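Local structure of 2,5-dihydroxypyridine 5,6-dioxygenase (Pseudomonas putida KT2440, 7CUP) at residues 155-160 and 326-331; 159-164 and 207-212; 294-299 and 338-343. The protein catalyses the iron(II)-dependent, dioxygen-consuming ring cleavage of 2,5-dihydroxypyridine between carbons 5 and 6, yielding N-formylmaleamate in aerobic nicotinate degradation. One frame throughout, in Å; residues are numbered along the deposited sequence.

Contact 1. Residues 155-160 and 326-331; sequences LHVRSK and CDIYLD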
ATOM      1  N   LEU A 155     -40.925 -10.022  32.471  1.00 41.81           N
ATOM      2  CA  LEU A 155     -40.277 -11.096  31.672  1.00 43.33           C
ATOM      3  C   LEU A 155     -39.776 -12.176  32.637  1.00 39.28           C
ATOM      4  O   LEU A 155     -39.248 -11.808  33.710  1.00 42.10           O
ATOM      5  CB  LEU A 155     -39.148 -10.495  30.821  1.00 41.66           C
ATOM      6  CG  LEU A 155     -38.329 -11.492  29.994  1.00 43.49           C
ATOM      7  CD1 LEU A 155     -37.743 -10.819  28.763  1.00 46.46           C
ATOM      8  CD2 LEU A 155     -37.221 -12.117  30.828  1.00 45.19           C
ATOM      9  N   HIS A 156     -39.929 -13.457  32.275  1.00 38.57           N
ATOM     10  CA  HIS A 156     -39.448 -14.581  33.127  1.00 39.80           C
ATOM     11  C   HIS A 156     -38.652 -15.605  32.310  1.00 35.12           C
ATOM     12  O   HIS A 156     -39.122 -16.041  31.223  1.00 36.67           O
ATOM     13  CB  HIS A 156     -40.602 -15.242  33.927  1.00 44.31           C
ATOM     14  CG  HIS A 156     -40.115 -15.900  35.182  1.00 49.49           C
ATOM     15  ND1 HIS A 156     -40.165 -15.270  36.426  1.00 52.42           N
ATOM     16  CD2 HIS A 156     -39.486 -17.083  35.384  1.00 49.21           C
ATOM     17  CE1 HIS A 156     -39.618 -16.052  37.343  1.00 50.80           C
ATOM     18  NE2 HIS A 156     -39.193 -17.177  36.728  1.00 52.12           N
ATOM     19  N   VAL A 157     -37.526 -16.066  32.855  1.00 33.25           N
ATOM     20  CA  VAL A 157     -36.719 -17.111  32.170  1.00 33.73           C
ATOM     21  C   VAL A 157     -36.570 -18.332  33.073  1.00 33.21           C
ATOM     22  O   VAL A 157     -36.210 -18.160  34.256  1.00 32.67           O
ATOM     23  CB  VAL A 157     -35.357 -16.567  31.734  1.00 34.17           C
ATOM     24  CG1 VAL A 157     -34.491 -17.665  31.133  1.00 36.50           C
ATOM     25  CG2 VAL A 157     -35.545 -15.424  30.748  1.00 36.39           C
ATOM     26  N   ARG A 158     -36.781 -19.500  32.481  1.00 33.52           N
ATOM     27  CA  ARG A 158     -36.508 -20.827  33.097  1.00 38.79           C
ATOM     28  C   ARG A 158     -35.708 -21.700  32.114  1.00 36.09           C
ATOM     29  O   ARG A 158     -35.986 -21.687  30.905  1.00 37.00           O
ATOM     30  CB  ARG A 158     -37.838 -21.490  33.500  1.00 47.60           C
ATOM     31  CG  ARG A 158     -38.623 -20.737  34.574  1.00 55.70           C
ATOM     32  CD  ARG A 158     -39.718 -21.539  35.279  1.00 64.68           C
ATOM     33  NE  ARG A 158     -41.023 -21.447  34.624  1.00 73.69           N
ATOM     34  CZ  ARG A 158     -41.955 -20.508  34.851  1.00 81.91           C
ATOM     35  NH1 ARG A 158     -43.108 -20.539  34.194  1.00 80.58           N
ATOM     36  NH2 ARG A 158     -41.737 -19.540  35.726  1.00 84.63           N
ATOM     37  N   SER A 159     -34.789 -22.504  32.623  1.00 35.00           N
ATOM     38  CA  SER A 159     -34.165 -23.600  31.853  1.00 34.22           C
ATOM     39  C   SER A 159     -34.003 -24.831  32.755  1.00 35.04           C
ATOM     40  O   SER A 159     -33.885 -24.645  33.986  1.00 32.37           O
ATOM     41  CB  SER A 159     -32.828 -23.151  31.337  1.00 34.60           C
ATOM     42  OG  SER A 159     -31.887 -23.041  32.401  1.00 30.09           O
ATOM     43  N   LYS A 160     -33.875 -26.016  32.156  1.00 35.76           N
ATOM     44  CA  LYS A 160     -33.461 -27.281  32.838  1.00 40.54           C
ATOM     45  C   LYS A 160     -32.134 -27.088  33.580  1.00 38.27           C
ATOM     46  O   LYS A 160     -31.974 -27.674  34.639  1.00 39.68           O
ATOM     47  CB  LYS A 160     -33.323 -28.440  31.843  1.00 45.36           C
ATOM     48  CG  LYS A 160     -34.647 -29.069  31.421  1.00 54.75           C
ATOM     49  CD  LYS A 160     -34.502 -30.197  30.396  1.00 64.28           C
ATOM     50  CE  LYS A 160     -35.804 -30.543  29.702  1.00 66.44           C
ATOM     51  NZ  LYS A 160     -36.382 -29.353  29.030  1.00 73.09           N
ATOM     52  N   CYS A 326     -33.815 -22.147  26.569  1.00 36.18           N
ATOM     53  CA  CYS A 326     -34.511 -21.394  27.632  1.00 35.87           C
ATOM     54  C   CYS A 326     -35.994 -21.340  27.285  1.00 35.28           C
ATOM     55  O   CYS A 326     -36.340 -21.381  26.082  1.00 35.73           O
ATOM     56  CB  CYS A 326     -33.963 -19.983  27.829  1.00 36.55           C
ATOM     57  SG  CYS A 326     -32.439 -19.902  28.808  1.00 33.67           S
ATOM     58  N   ASP A 327     -36.821 -21.318  28.326  1.00 36.13           N
ATOM     59  CA  ASP A 327     -38.245 -20.934  28.241  1.00 37.24           C
ATOM     60  C   ASP A 327     -38.305 -19.463  28.638  1.00 33.10           C
ATOM     61  O   ASP A 327     -37.761 -19.108  29.700  1.00 30.61           O
ATOM     62  CB  ASP A 327     -39.113 -21.836  29.125  1.00 41.08           C
ATOM     63  CG  ASP A 327     -39.073 -23.317  28.787  1.00 39.59           C
ATOM     64  OD1 ASP A 327     -38.770 -23.678  27.635  1.00 41.82           O
ATOM     65  OD2 ASP A 327     -39.351 -24.102  29.695  1.00 48.08           O
ATOM     66  N   ILE A 328     -38.918 -18.637  27.795  1.00 35.31           N
ATOM     67  CA  ILE A 328     -39.033 -17.173  28.047  1.00 35.61           C
ATOM     68  C   ILE A 328     -40.515 -16.811  28.053  1.00 37.24           C
ATOM     69  O   ILE A 328     -41.221 -17.116  27.028  1.00 33.86           O
ATOM     70  CB  ILE A 328     -38.273 -16.339  26.999  1.00 34.46           C
ATOM     71  CG1 ILE A 328     -36.858 -16.867  26.742  1.00 34.98           C
ATOM     72  CG2 ILE A 328     -38.273 -14.881  27.428  1.00 35.11           C
ATOM     73  CD1 ILE A 328     -36.166 -16.192  25.572  1.00 33.29           C
ATOM     74  N   TYR A 329     -40.936 -16.135  29.125  1.00 38.54           N
ATOM     75  CA  TYR A 329     -42.336 -15.681  29.333  1.00 42.04           C
ATOM     76  C   TYR A 329     -42.411 -14.163  29.451  1.00 37.64           C
ATOM     77  O   TYR A 329     -41.564 -13.530  30.154  1.00 39.68           O
ATOM     78  CB  TYR A 329     -42.938 -16.297  30.598  1.00 41.26           C
ATOM     79  CG  TYR A 329     -42.956 -17.793  30.566  1.00 40.44           C
ATOM     80  CD1 TYR A 329     -41.893 -18.525  31.070  1.00 44.29           C
ATOM     81  CD2 TYR A 329     -44.015 -18.472  30.005  1.00 41.25           C
ATOM     82  CE1 TYR A 329     -41.892 -19.907  31.026  1.00 45.89           C
ATOM     83  CE2 TYR A 329     -44.032 -19.855  29.954  1.00 42.41           C
ATOM     84  CZ  TYR A 329     -42.966 -20.568  30.464  1.00 42.62           C
ATOM     85  OH  TYR A 329     -42.975 -21.923  30.396  1.00 52.65           O
ATOM     86  N   LEU A 330     -43.444 -13.626  28.803  1.00 40.18           N
ATOM     87  CA  LEU A 330     -43.974 -12.260  29.008  1.00 45.39           C
ATOM     88  C   LEU A 330     -45.267 -12.382  29.824  1.00 46.80           C
ATOM     89  O   LEU A 330     -46.232 -13.013  29.330  1.00 38.26           O
ATOM     90  CB  LEU A 330     -44.235 -11.631  27.638  1.00 46.18           C
ATOM     91  CG  LEU A 330     -42.987 -11.418  26.789  1.00 48.35           C
ATOM     92  CD1 LEU A 330     -43.337 -10.680  25.504  1.00 47.48           C
ATOM     93  CD2 LEU A 330     -41.912 -10.674  27.589  1.00 46.92           C
ATOM     94  N   ASP A 331     -45.262 -11.856  31.047  1.00 48.83           N
ATOM     95  CA  ASP A 331     -46.294 -12.222  32.047  1.00 51.58           C
ATOM     96  C   ASP A 331     -46.332 -13.757  32.064  1.00 57.07           C
ATOM     97  O   ASP A 331     -45.258 -14.348  32.318  1.00 56.83           O
ATOM     98  CB  ASP A 331     -47.571 -11.460  31.712  1.00 48.11           C
ATOM     99  CG  ASP A 331     -47.269  -9.975  31.635  1.00 45.50           C
ATOM    100  OD1 ASP A 331     -47.561  -9.384  30.615  1.00 46.56           O
ATOM    101  OD2 ASP A 331     -46.677  -9.445  32.583  1.00 48.65           O
TER
HETATM  102  O   HOH W   1     -40.868 -22.814  31.769  1.00 46.22           O

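Contact 2. Residues 159-164 and 207-212; sequences SKAGSD and TLVLDV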
ATOM      1  N   SER A 159     -34.789 -22.504  32.623  1.00 35.00           N
ATOM      2  CA  SER A 159     -34.165 -23.600  31.853  1.00 34.22           C
ATOM      3  C   SER A 159     -34.003 -24.831  32.755  1.00 35.04           C
ATOM      4  O   SER A 159     -33.885 -24.645  33.986  1.00 32.37           O
ATOM      5  CB  SER A 159     -32.828 -23.151  31.337  1.00 34.60           C
ATOM      6  OG  SER A 159     -31.887 -23.041  32.401  1.00 30.09           O
ATOM      7  N   LYS A 160     -33.875 -26.016  32.156  1.00 35.76           N
ATOM      8  CA  LYS A 160     -33.461 -27.281  32.838  1.00 40.54           C
ATOM      9  C   LYS A 160     -32.134 -27.088  33.580  1.00 38.27           C
ATOM     10  O   LYS A 160     -31.974 -27.674  34.639  1.00 39.68           O
ATOM     11  CB  LYS A 160     -33.323 -28.440  31.843  1.00 45.36           C
ATOM     12  CG  LYS A 160     -34.647 -29.069  31.421  1.00 54.75           C
ATOM     13  CD  LYS A 160     -34.502 -30.197  30.396  1.00 64.28           C
ATOM     14  CE  LYS A 160     -35.804 -30.543  29.702  1.00 66.44           C
ATOM     15  NZ  LYS A 160     -36.382 -29.353  29.030  1.00 73.09           N
ATOM     16  N   ALA A 161     -31.195 -26.321  33.041  1.00 35.42           N
ATOM     17  CA  ALA A 161     -29.865 -26.145  33.662  1.00 36.65           C
ATOM     18  C   ALA A 161     -30.019 -25.388  34.982  1.00 37.60           C
ATOM     19  O   ALA A 161     -29.044 -25.352  35.752  1.00 39.40           O
ATOM     20  CB  ALA A 161     -28.940 -25.420  32.708  1.00 37.35           C
ATOM     21  N   GLY A 162     -31.166 -24.743  35.202  1.00 36.01           N
ATOM     22  CA  GLY A 162     -31.514 -24.106  36.486  1.00 35.76           C
ATOM     23  C   GLY A 162     -31.711 -22.599  36.409  1.00 37.90           C
ATOM     24  O   GLY A 162     -31.648 -21.951  37.467  1.00 37.90           O
ATOM     25  N   SER A 163     -31.935 -22.022  35.228  1.00 36.55           N
ATOM     26  CA  SER A 163     -32.279 -20.586  35.141  1.00 38.96           C
ATOM     27  C   SER A 163     -33.690 -20.459  35.711  1.00 38.01           C
ATOM     28  O   SER A 163     -34.512 -21.299  35.349  1.00 36.45           O
ATOM     29  CB  SER A 163     -32.165 -20.041  33.736  1.00 38.10           C
ATOM     30  OG  SER A 163     -30.797 -19.833  33.411  1.00 36.91           O
ATOM     31  N   ASP A 164     -33.902 -19.503  36.620  1.00 40.10           N
ATOM     32  CA  ASP A 164     -35.229 -19.111  37.166  1.00 42.02           C
ATOM     33  C   ASP A 164     -35.139 -17.629  37.536  1.00 36.43           C
ATOM     34  O   ASP A 164     -34.664 -17.296  38.618  1.00 36.07           O
ATOM     35  CB  ASP A 164     -35.630 -20.031  38.323  1.00 47.31           C
ATOM     36  CG  ASP A 164     -37.084 -19.868  38.741  1.00 55.08           C
ATOM     37  OD1 ASP A 164     -37.346 -19.979  39.948  1.00 63.97           O
ATOM     38  OD2 ASP A 164     -37.941 -19.636  37.860  1.00 55.49           O
ATOM     39  N   THR A 207     -32.033 -16.590  39.444  1.00 35.49           N
ATOM     40  CA  THR A 207     -30.851 -17.367  38.997  1.00 36.92           C
ATOM     41  C   THR A 207     -30.791 -17.397  37.461  1.00 35.63           C
ATOM     42  O   THR A 207     -31.804 -17.769  36.811  1.00 30.87           O
ATOM     43  CB  THR A 207     -30.901 -18.783  39.580  1.00 40.00           C
ATOM     44  OG1 THR A 207     -31.175 -18.598  40.964  1.00 39.83           O
ATOM     45  CG2 THR A 207     -29.620 -19.571  39.422  1.00 38.74           C
ATOM     46  N   LEU A 208     -29.635 -17.016  36.902  1.00 33.57           N
ATOM     47  CA  LEU A 208     -29.302 -17.307  35.487  1.00 32.77           C
ATOM     48  C   LEU A 208     -28.115 -18.264  35.473  1.00 30.22           C
ATOM     49  O   LEU A 208     -27.078 -17.921  36.045  1.00 30.34           O
ATOM     50  CB  LEU A 208     -29.017 -15.998  34.749  1.00 33.32           C
ATOM     51  CG  LEU A 208     -30.244 -15.113  34.530  1.00 32.36           C
ATOM     52  CD1 LEU A 208     -29.830 -13.688  34.184  1.00 31.75           C
ATOM     53  CD2 LEU A 208     -31.191 -15.696  33.473  1.00 29.78           C
ATOM     54  N   VAL A 209     -28.309 -19.446  34.881  1.00 30.13           N
ATOM     55  CA  VAL A 209     -27.236 -20.471  34.747  1.00 31.81           C
ATOM     56  C   VAL A 209     -26.693 -20.401  33.316  1.00 29.47           C
ATOM     57  O   VAL A 209     -27.440 -20.665  32.344  1.00 31.98           O
ATOM     58  CB  VAL A 209     -27.732 -21.885  35.111  1.00 33.25           C
ATOM     59  CG1 VAL A 209     -26.704 -22.962  34.760  1.00 31.13           C
ATOM     60  CG2 VAL A 209     -28.137 -21.952  36.585  1.00 33.60           C
ATOM     61  N   LEU A 210     -25.423 -20.062  33.192  1.00 29.49           N
ATOM     62  CA  LEU A 210     -24.709 -20.294  31.917  1.00 30.69           C
ATOM     63  C   LEU A 210     -24.447 -21.793  31.887  1.00 29.93           C
ATOM     64  O   LEU A 210     -23.692 -22.271  32.723  1.00 28.88           O
ATOM     65  CB  LEU A 210     -23.416 -19.479  31.871  1.00 31.37           C
ATOM     66  CG  LEU A 210     -23.571 -17.995  31.561  1.00 31.39           C
ATOM     67  CD1 LEU A 210     -24.376 -17.287  32.638  1.00 30.50           C
ATOM     68  CD2 LEU A 210     -22.204 -17.349  31.435  1.00 30.75           C
ATOM     69  N   ASP A 211     -25.135 -22.521  31.025  1.00 32.08           N
ATOM     70  CA  ASP A 211     -24.921 -23.978  30.889  1.00 29.69           C
ATOM     71  C   ASP A 211     -23.657 -24.213  30.071  1.00 31.85           C
ATOM     72  O   ASP A 211     -23.144 -23.255  29.456  1.00 28.47           O
ATOM     73  CB  ASP A 211     -26.115 -24.662  30.245  1.00 31.68           C
ATOM     74  CG  ASP A 211     -26.136 -26.159  30.482  1.00 33.05           C
ATOM     75  OD1 ASP A 211     -25.269 -26.640  31.230  1.00 33.60           O
ATOM     76  OD2 ASP A 211     -27.026 -26.811  29.947  1.00 37.42           O
ATOM     77  N   VAL A 212     -23.162 -25.451  30.096  1.00 31.48           N
ATOM     78  CA  VAL A 212     -22.128 -25.934  29.140  1.00 31.14           C
ATOM     79  C   VAL A 212     -22.654 -25.525  27.761  1.00 28.45           C
ATOM     80  O   VAL A 212     -23.854 -25.732  27.505  1.00 26.32           O
ATOM     81  CB  VAL A 212     -21.875 -27.458  29.263  1.00 33.52           C
ATOM     82  CG1 VAL A 212     -20.931 -27.972  28.180  1.00 34.49           C
ATOM     83  CG2 VAL A 212     -21.337 -27.848  30.636  1.00 34.75           C
TER
HETATM   84  O   HOH W   2     -29.626 -21.558  31.368  1.00 33.51           O

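Contact 3. Residues 294-299 and 338-343; sequences AFYGNF and AGDVVA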
ATOM      1  N   ALA A 294     -27.725 -12.837  18.237  1.00 20.71           N
ATOM      2  CA  ALA A 294     -28.967 -12.762  17.435  1.00 21.93           C
ATOM      3  C   ALA A 294     -29.619 -14.133  17.218  1.00 22.57           C
ATOM      4  O   ALA A 294     -30.759 -14.121  16.754  1.00 24.49           O
ATOM      5  CB  ALA A 294     -28.749 -12.059  16.110  1.00 20.37           C
ATOM      6  N   PHE A 295     -28.970 -15.258  17.481  1.00 21.63           N
ATOM      7  CA  PHE A 295     -29.481 -16.556  16.976  1.00 22.65           C
ATOM      8  C   PHE A 295     -30.918 -16.780  17.494  1.00 22.84           C
ATOM      9  O   PHE A 295     -31.251 -16.465  18.659  1.00 22.65           O
ATOM     10  CB  PHE A 295     -28.507 -17.695  17.258  1.00 21.73           C
ATOM     11  CG  PHE A 295     -28.300 -18.126  18.698  1.00 24.32           C
ATOM     12  CD1 PHE A 295     -29.064 -19.144  19.249  1.00 22.61           C
ATOM     13  CD2 PHE A 295     -27.243 -17.631  19.458  1.00 24.31           C
ATOM     14  CE1 PHE A 295     -28.808 -19.612  20.529  1.00 23.38           C
ATOM     15  CE2 PHE A 295     -27.001 -18.094  20.745  1.00 24.70           C
ATOM     16  CZ  PHE A 295     -27.793 -19.074  21.288  1.00 23.16           C
ATOM     17  N   TYR A 296     -31.762 -17.301  16.613  1.00 24.78           N
ATOM     18  CA  TYR A 296     -33.208 -17.551  16.829  1.00 27.13           C
ATOM     19  C   TYR A 296     -33.429 -18.299  18.157  1.00 27.91           C
ATOM     20  O   TYR A 296     -32.903 -19.409  18.330  1.00 29.89           O
ATOM     21  CB  TYR A 296     -33.715 -18.349  15.629  1.00 29.24           C
ATOM     22  CG  TYR A 296     -35.213 -18.470  15.473  1.00 31.21           C
ATOM     23  CD1 TYR A 296     -35.960 -17.429  14.943  1.00 34.78           C
ATOM     24  CD2 TYR A 296     -35.873 -19.656  15.751  1.00 32.35           C
ATOM     25  CE1 TYR A 296     -37.327 -17.544  14.730  1.00 34.83           C
ATOM     26  CE2 TYR A 296     -37.237 -19.793  15.531  1.00 34.46           C
ATOM     27  CZ  TYR A 296     -37.969 -18.731  15.030  1.00 33.28           C
ATOM     28  OH  TYR A 296     -39.310 -18.830  14.825  1.00 34.51           O
ATOM     29  N   GLY A 297     -34.165 -17.709  19.095  1.00 29.14           N
ATOM     30  CA  GLY A 297     -34.602 -18.419  20.317  1.00 29.39           C
ATOM     31  C   GLY A 297     -33.618 -18.329  21.474  1.00 29.42           C
ATOM     32  O   GLY A 297     -33.872 -18.941  22.510  1.00 28.45           O
ATOM     33  N   ASN A 298     -32.545 -17.552  21.362  1.00 27.04           N
ATOM     34  CA  ASN A 298     -31.639 -17.335  22.512  1.00 26.36           C
ATOM     35  C   ASN A 298     -32.384 -16.450  23.524  1.00 25.73           C
ATOM     36  O   ASN A 298     -33.365 -15.782  23.158  1.00 27.89           O
ATOM     37  CB  ASN A 298     -30.250 -16.813  22.061  1.00 28.21           C
ATOM     38  CG  ASN A 298     -30.178 -15.340  21.683  1.00 29.42           C
ATOM     39  OD1 ASN A 298     -31.090 -14.560  21.956  1.00 29.84           O
ATOM     40  ND2 ASN A 298     -29.071 -14.929  21.071  1.00 28.41           N
ATOM     41  N   PHE A 299     -31.930 -16.464  24.767  1.00 25.89           N
ATOM     42  CA  PHE A 299     -32.175 -15.390  25.755  1.00 25.36           C
ATOM     43  C   PHE A 299     -30.858 -14.635  25.899  1.00 26.24           C
ATOM     44  O   PHE A 299     -29.836 -15.263  26.202  1.00 24.62           O
ATOM     45  CB  PHE A 299     -32.627 -15.936  27.108  1.00 25.18           C
ATOM     46  CG  PHE A 299     -32.735 -14.871  28.160  1.00 25.30           C
ATOM     47  CD1 PHE A 299     -33.667 -13.861  28.039  1.00 25.58           C
ATOM     48  CD2 PHE A 299     -31.876 -14.847  29.232  1.00 25.16           C
ATOM     49  CE1 PHE A 299     -33.745 -12.851  28.989  1.00 25.13           C
ATOM     50  CE2 PHE A 299     -31.975 -13.865  30.200  1.00 26.95           C
ATOM     51  CZ  PHE A 299     -32.897 -12.853  30.065  1.00 25.69           C
ATOM     52  N   ALA A 338     -37.929 -24.015  25.288  1.00 34.09           N
ATOM     53  CA  ALA A 338     -36.764 -24.899  25.029  1.00 34.08           C
ATOM     54  C   ALA A 338     -35.924 -24.325  23.878  1.00 34.68           C
ATOM     55  O   ALA A 338     -35.525 -25.086  22.998  1.00 32.87           O
ATOM     56  CB  ALA A 338     -37.241 -26.297  24.711  1.00 31.31           C
ATOM     57  N   GLY A 339     -35.706 -23.007  23.881  1.00 41.45           N
ATOM     58  CA  GLY A 339     -34.894 -22.294  22.881  1.00 41.41           C
ATOM     59  C   GLY A 339     -35.587 -22.196  21.532  1.00 42.18           C
ATOM     60  O   GLY A 339     -34.906 -21.791  20.583  1.00 36.66           O
ATOM     61  N   ASP A 340     -36.885 -22.527  21.426  1.00 43.39           N
ATOM     62  CA  ASP A 340     -37.658 -22.329  20.168  1.00 43.43           C
ATOM     63  C   ASP A 340     -38.693 -21.204  20.317  1.00 40.54           C
ATOM     64  O   ASP A 340     -39.409 -21.160  21.342  1.00 38.33           O
ATOM     65  CB  ASP A 340     -38.353 -23.586  19.657  1.00 45.14           C
ATOM     66  CG  ASP A 340     -38.871 -23.364  18.246  1.00 52.35           C
ATOM     67  OD1 ASP A 340     -38.618 -22.271  17.693  1.00 58.68           O
ATOM     68  OD2 ASP A 340     -39.536 -24.256  17.712  1.00 56.52           O
ATOM     69  N   VAL A 341     -38.760 -20.337  19.302  1.00 37.59           N
ATOM     70  CA  VAL A 341     -39.709 -19.188  19.235  1.00 38.27           C
ATOM     71  C   VAL A 341     -41.114 -19.746  18.971  1.00 34.53           C
ATOM     72  O   VAL A 341     -41.289 -20.433  17.959  1.00 33.09           O
ATOM     73  CB  VAL A 341     -39.292 -18.185  18.150  1.00 38.07           C
ATOM     74  CG1 VAL A 341     -40.320 -17.077  18.019  1.00 41.27           C
ATOM     75  CG2 VAL A 341     -37.927 -17.586  18.439  1.00 38.03           C
ATOM     76  N   VAL A 342     -42.062 -19.475  19.864  1.00 36.19           N
ATOM     77  CA  VAL A 342     -43.458 -20.009  19.755  1.00 40.21           C
ATOM     78  C   VAL A 342     -44.461 -18.860  19.572  1.00 38.32           C
ATOM     79  O   VAL A 342     -45.490 -19.105  18.960  1.00 40.73           O
ATOM     80  CB  VAL A 342     -43.836 -20.918  20.943  1.00 38.84           C
ATOM     81  CG1 VAL A 342     -43.063 -22.226  20.886  1.00 41.62           C
ATOM     82  CG2 VAL A 342     -43.662 -20.252  22.297  1.00 37.30           C
ATOM     83  N   ALA A 343     -44.175 -17.648  20.038  1.00 36.29           N
ATOM     84  CA  ALA A 343     -45.114 -16.515  19.907  1.00 37.87           C
ATOM     85  C   ALA A 343     -44.329 -15.216  19.843  1.00 39.26           C
ATOM     86  O   ALA A 343     -43.304 -15.114  20.507  1.00 36.89           O
ATOM     87  CB  ALA A 343     -46.053 -16.500  21.083  1.00 37.16           C
TER
HETATM   88  O   HOH W   3     -32.168 -21.250  20.477  1.00 32.56           O
HETATM   89  O   HOH W   4     -40.076 -21.251  15.667  1.00 45.68           O

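Contact 1. Residues 155-160 and 326-331
V157 and I328 face each other as a non-hydrogen-bonded antiparallel pair, and with L155, L330 and C326 they make the close-packed face of this contact. The nearest apolar touch there is V157 CG1 against C326 SG, at 3.8 Å. A chi1 of 176° sets V157 CG1 anti to the backbone N, on the side of its own carbonyl carbon, which brings it against the sulfur; the other branch, CG2, leans on I328 CG2. F299 of strand 299-303 packs on L155, V157 and I328, and W268 of strand 263-269 on I328 and L330.

Between the two faces run four backbone bonds, two for the pair H156 and Y329 and two for R158 and D327. The straightest is R158 N to D327 O at 3.0 Å, with 169° at the hydrogen.

The other face is looser and wetter. R158, bent at its third torsion, swings its guanidinium over one face of the Y329 ring, NH1 coming 3.5 Å from Y329 CE1 with the two planes 33° apart. A water accepts from R158 NE at 3.2 Å, donates to D327 OD2 and bonds Y329 OH, bridging an arginine and a carboxylate that do not touch. D327 OD1 turns instead to A338 N, and the H156 ring is held by H166 and D164. One apolar face and one polar, water-bridged face are the pattern of an antiparallel beta-sheet packed on one side against a second sheet.

Contact 2. Residues 159-164 and 207-212
S163 reaches T207-V209 with both backbone and side chain. Its OG accepts from V209 N at 2.9 Å and 166°, much as a strand carbonyl might, while the next residue forms an antiparallel hydrogen-bonded pair: D164 N gives to T207 O at 2.7 Å, and T207 N gives back to D164 O from well above the carbonyl plane. With chi1 -77°, S163 OG sits beside its own N and hydrogen-bonds a water that also bonds S159 OG and donates to V209 O at 2.6 Å.

The loop itself is a type I turn, S159 to G162, closed by a G1 bulge in which G162 and S163 face S159; S159 OG accepts from S163 N at 3.0 Å.

In the apolar part both V209 branches pack on A161, CG1 3.5 Å from A161 O. A161 CB also rests against the D211 carboxylate, 3.6 Å from OD2. D211 OD1 pairs with R226 and accepts from V212 N, met from above the carboxylate plane; an alanine here would probably leave R226 without its anionic mate and V212 N without that acceptor.

Beyond the single beta bridge, a hydroxyl and a water serve V209 N and O, consistent with a turn docked on strand 207-210 and not added as another strand.

Contact 3. Residues 294-299 and 338-343
Y296 lays one face of its ring against V341, bringing a type II beta turn, F295 to N298, up to the short edge strand 340-341. The turn follows helix 290-294 and leads into strand 299-303.

The main apolar contact is a CH-pi one. V341 CG2 stands over the centre of the Y296 ring, 3.6 Å from the centroid and 11° off the normal, while V341 CB comes within 3.4 Å of Y296 CZ near the hydroxyl end. The two side chains cross at about a right angle. Y296 has CG anti to its N (chi1 -167°), which carries the ring out across the valine; R348 touches the tyrosine as well, and S347 the valine.

Backbone meets backbone at two glycines through a reciprocal pair of CA-H...O contacts: G297 CA to G339 O at 3.4 Å, and G339 CA to G297 O at 3.5 Å. The approach is possible because G297 lacks a side chain; a CB there would run into G339 O. Positive phi at both residues also favours glycine. Outward from the contact, backbone bonds tie G297 to G269 at the end of strand 263-269 and G339 to C326, just before strand 327-330.

Water supplies the polar links between the segments. One molecule donates to both Y296 O, at 2.9 Å, and G339 O, joining two carbonyls that cannot bond each other. At the other end of the tyrosine, whose OH also bonds A349 N, a second water lies in the plane of the ring at its edge, 2.7 Å from Y296 OH, and donates to D340 OD1 across 2.7 Å.

In the fold
Contacts 1 and 3 reach the same antiparallel sheet, contact 1 between the inner strands 154-158 and 327-330, contact 3 at its edge strand 340-341. Contact 2 shares S159 and K160 with contact 1 and takes the hairpin turn beyond strand 154-158 to a separate three-stranded sheet. All three are partly buried: contact 1 is apolar inside and exposed at R158, contacts 2 and 3 at D164 and D340. Contact 1 has a continuous ladder and the largest interface, contact 2 one bridge, contact 3 CH-pi, CA-H...O and water. F299, following the turn of contact 3, also packs on L208. The side chains of L155 and L208 lie about 14 and 12 Å from the bound iron.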